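Local coordinates for protein endoglucanase (Mytilus edulis, PDB 1WC2) that hydrolyses internal beta-1,4-glucosidic linkages of cellulose and related beta-glucans, is active on soluble carboxymethylcellulose and also shows expansin activity, at residues 76-81 and 149-154. Residues are numbered along the deposited sequence; the frame is centred on the assembly and turned at random.
Sequences TTTGGY and ETTWEV
Two antiparallel strands of the double-psi beta-barrel meet here, 72-78 alongside 148-155, just before the chain turns a corner at Gly-79. Thr-76 and Thr-151 form the hydrogen-bonded pair: Thr-76 N reaches Thr-151 O at 2.9 Å and Thr-151 N returns a bond to Thr-76 O. Their branched side chains, suited to extended backbone, share one face, with Thr-76 CB 3.8 Å from Thr-151 OG1. Thr-77 and Thr-150 follow as a non-hydrogen-bonded pair with diverging side chains; the Thr-77 hydroxyl bonds to Arg-90 O, and that of Thr-150 to Ala-17 O on strand 14-22.

Beyond them, Thr-78 N donates almost straight (173°) to Glu-149 O, and the side chains of Thr-78 and Glu-149 cross at about a right angle. Thr-78 OG1, set between its own backbone N and carbonyl carbon (chi1 64°), donates to the anti lone pair of Glu-149 OE1 at 2.7 Å and accepts from Gly-80 N at 3.0 Å, closing an ST turn. A valine here would probably leave Gly-80 N without its hydroxyl acceptor and cost Glu-149 OE1 one of its donors, holding the turn less firmly. With CG anti to the backbone N (chi1 -177°) and the chain extended beyond it, Glu-149 brings its carboxylate up to the Thr-78 hydroxyl, a reach that suits glutamate. Lys-3 N also serves Glu-149 OE1, while Tyr-127 OH and Cys-4 N hold Glu-149 OE2, so the buried carboxylate is gripped on both oxygens.

Gly-79 has a positive phi, where a CB would collide with Thr-78 O, and a CB on Gly-80 would clash with Glu-149 OE1. Gly-80 O takes Glu-149 N from above its carbonyl plane, at 3.0 Å, while a water bridges Gly-79 N, Gly-80 O and Glu-149 O. An ST turn containing two glycines thus takes the chain round the corner beside strand 148-155, within the double-psi beta-barrel of family 45 glycoside hydrolases.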
ATOM      1  N   THR A  76      -3.638   2.558  -9.987  1.00  6.77           N
ATOM      2  CA  THR A  76      -3.564   3.274 -11.258  1.00  7.05           C
ATOM      3  C   THR A  76      -3.436   4.767 -10.975  1.00  6.38           C
ATOM      4  O   THR A  76      -4.234   5.328 -10.221  1.00  7.19           O
ATOM      5  CB  THR A  76      -4.830   2.985 -12.090  1.00  7.43           C
ATOM      6  OG1 THR A  76      -4.910   1.575 -12.356  1.00  8.10           O
ATOM      7  CG2 THR A  76      -4.759   3.690 -13.453  1.00  8.32           C
ATOM      8  N   THR A  77      -2.445   5.433 -11.571  1.00  6.93           N
ATOM      9  CA  THR A  77      -2.241   6.855 -11.295  1.00  7.02           C
ATOM     10  C   THR A  77      -3.343   7.693 -11.932  1.00  7.00           C
ATOM     11  O   THR A  77      -3.790   7.416 -13.054  1.00  7.66           O
ATOM     12  CB  THR A  77      -0.873   7.344 -11.801  1.00  7.44           C
ATOM     13  OG1 THR A  77      -0.783   7.123 -13.217  1.00  8.00           O
ATOM     14  CG2 THR A  77       0.273   6.575 -11.135  1.00  8.08           C
ATOM     15  N   THR A  78      -3.809   8.704 -11.209  1.00  7.02           N
ATOM     16  CA  THR A  78      -4.764   9.664 -11.755  1.00  7.48           C
ATOM     17  C   THR A  78      -4.076  10.775 -12.549  1.00  8.33           C
ATOM     18  O   THR A  78      -4.732  11.461 -13.335  1.00  9.29           O
ATOM     19  CB  THR A  78      -5.574  10.346 -10.651  1.00  7.30           C
ATOM     20  OG1 THR A  78      -4.678  11.115  -9.833  1.00  7.54           O
ATOM     21  CG2 THR A  78      -6.302   9.333  -9.748  1.00  7.16           C
ATOM     22  N   GLY A  79      -2.775  10.958 -12.322  1.00  8.35           N
ATOM     23  CA  GLY A  79      -2.042  12.122 -12.784  1.00  9.39           C
ATOM     24  C   GLY A  79      -1.826  13.164 -11.688  1.00  9.19           C
ATOM     25  O   GLY A  79      -0.999  14.070 -11.857  1.00 11.61           O
ATOM     26  N   GLY A  80      -2.569  13.066 -10.582  1.00  8.46           N
ATOM     27  CA  GLY A  80      -2.474  14.015  -9.479  1.00  8.04           C
ATOM     28  C   GLY A  80      -1.564  13.569  -8.345  1.00  7.54           C
ATOM     29  O   GLY A  80      -0.925  12.522  -8.400  1.00  7.55           O
ATOM     30  N   TYR A  81      -1.530  14.398  -7.310  1.00  7.23           N
ATOM     31  CA  TYR A  81      -0.693  14.208  -6.133  1.00  7.13           C
ATOM     32  C   TYR A  81      -1.134  15.251  -5.096  1.00  6.71           C
ATOM     33  O   TYR A  81      -1.746  16.259  -5.445  1.00  7.48           O
ATOM     34  CB  TYR A  81       0.802  14.351  -6.484  1.00  7.29           C
ATOM     35  CG  TYR A  81       1.183  15.705  -7.057  1.00  8.28           C
ATOM     36  CD1 TYR A  81       1.646  16.730  -6.229  1.00  9.58           C
ATOM     37  CD2 TYR A  81       1.071  15.971  -8.422  1.00  9.38           C
ATOM     38  CE1 TYR A  81       1.995  17.981  -6.742  1.00 11.18           C
ATOM     39  CE2 TYR A  81       1.421  17.233  -8.945  1.00 11.04           C
ATOM     40  CZ  TYR A  81       1.883  18.218  -8.097  1.00 11.60           C
ATOM     41  OH  TYR A  81       2.237  19.454  -8.595  1.00 14.25           O
ATOM     42  N   GLU A 149      -1.298  10.270  -6.473  1.00  6.69           N
ATOM     43  CA  GLU A 149      -2.712   9.975  -6.217  1.00  6.30           C
ATOM     44  C   GLU A 149      -3.135   8.808  -7.124  1.00  5.96           C
ATOM     45  O   GLU A 149      -2.771   8.787  -8.304  1.00  6.83           O
ATOM     46  CB  GLU A 149      -3.549  11.218  -6.525  1.00  6.85           C
ATOM     47  CG  GLU A 149      -5.036  11.116  -6.244  1.00  6.65           C
ATOM     48  CD  GLU A 149      -5.776  12.364  -6.689  1.00  7.23           C
ATOM     49  OE1 GLU A 149      -5.649  12.724  -7.890  1.00  7.30           O
ATOM     50  OE2 GLU A 149      -6.477  12.982  -5.841  1.00  7.10           O
ATOM     51  N   THR A 150      -3.919   7.860  -6.608  1.00  6.23           N
ATOM     52  CA  THR A 150      -4.279   6.666  -7.372  1.00  6.48           C
ATOM     53  C   THR A 150      -5.747   6.303  -7.221  1.00  6.05           C
ATOM     54  O   THR A 150      -6.412   6.757  -6.287  1.00  6.44           O
ATOM     55  CB  THR A 150      -3.446   5.437  -6.920  1.00  6.47           C
ATOM     56  OG1 THR A 150      -3.803   5.045  -5.581  1.00  7.04           O
ATOM     57  CG2 THR A 150      -1.931   5.718  -6.955  1.00  7.13           C
ATOM     58  N   THR A 151      -6.230   5.451  -8.134  1.00  6.01           N
ATOM     59  CA  THR A 151      -7.421   4.638  -7.884  1.00  6.73           C
ATOM     60  C   THR A 151      -6.960   3.194  -7.662  1.00  6.43           C
ATOM     61  O   THR A 151      -5.900   2.788  -8.143  1.00  7.28           O
ATOM     62  CB  THR A 151      -8.455   4.732  -9.034  1.00  6.90           C
ATOM     63  OG1 THR A 151      -7.825   4.411 -10.282  1.00  7.94           O
ATOM     64  CG2 THR A 151      -8.990   6.161  -9.157  1.00  7.24           C
ATOM     65  N   TRP A 152      -7.749   2.415  -6.922  1.00  6.78           N
ATOM     66  CA  TRP A 152      -7.291   1.120  -6.413  1.00  6.91           C
ATOM     67  C   TRP A 152      -8.350   0.029  -6.579  1.00  7.51           C
ATOM     68  O   TRP A 152      -9.560   0.290  -6.574  1.00  7.95           O
ATOM     69  CB  TRP A 152      -6.862   1.235  -4.946  1.00  7.14           C
ATOM     70  CG  TRP A 152      -7.983   1.493  -3.994  1.00  6.91           C
ATOM     71  CD1 TRP A 152      -8.523   2.697  -3.672  1.00  8.03           C
ATOM     72  CD2 TRP A 152      -8.659   0.523  -3.192  1.00  7.63           C
ATOM     73  NE1 TRP A 152      -9.522   2.538  -2.744  1.00  9.52           N
ATOM     74  CE2 TRP A 152      -9.616   1.209  -2.418  1.00  9.44           C
ATOM     75  CE3 TRP A 152      -8.548  -0.865  -3.039  1.00  8.81           C
ATOM     76  CZ2 TRP A 152     -10.450   0.552  -1.505  1.00 12.00           C
ATOM     77  CZ3 TRP A 152      -9.371  -1.516  -2.138  1.00 11.68           C
ATOM     78  CH2 TRP A 152     -10.308  -0.806  -1.385  1.00 12.23           C
ATOM     79  N   GLU A 153      -7.882  -1.206  -6.696  1.00  7.86           N
ATOM     80  CA  GLU A 153      -8.752  -2.376  -6.819  1.00  8.67           C
ATOM     81  C   GLU A 153      -7.986  -3.612  -6.313  1.00  8.09           C
ATOM     82  O   GLU A 153      -6.750  -3.650  -6.364  1.00  9.30           O
ATOM     83  CB  GLU A 153      -9.181  -2.564  -8.278  1.00 10.03           C
ATOM     84  CG  GLU A 153      -8.001  -2.886  -9.171  1.00 11.56           C
ATOM     85  CD  GLU A 153      -8.282  -2.822 -10.664  1.00 13.92           C
ATOM     86  OE1 GLU A 153      -9.087  -3.651 -11.147  1.00 16.71           O
ATOM     87  OE2 GLU A 153      -7.674  -1.971 -11.356  1.00 14.23           O
ATOM     88  N   VAL A 154      -8.713  -4.613  -5.834  1.00  7.70           N
ATOM     89  CA  VAL A 154      -8.137  -5.889  -5.427  1.00  8.14           C
ATOM     90  C   VAL A 154      -7.960  -6.788  -6.656  1.00  8.05           C
ATOM     91  O   VAL A 154      -8.861  -6.898  -7.499  1.00  9.04           O
ATOM     92  CB  VAL A 154      -9.040  -6.587  -4.377  1.00  8.63           C
ATOM     93  CG1 VAL A 154      -8.498  -7.967  -3.995  1.00  9.22           C
ATOM     94  CG2 VAL A 154      -9.193  -5.708  -3.138  1.00  8.81           C
TER
HETATM   95  O   HOH W   1      -6.225   0.125 -10.387  1.00  8.75           O
HETATM   96  O   HOH W   2      -1.139  10.158  -9.998  1.00  8.52           O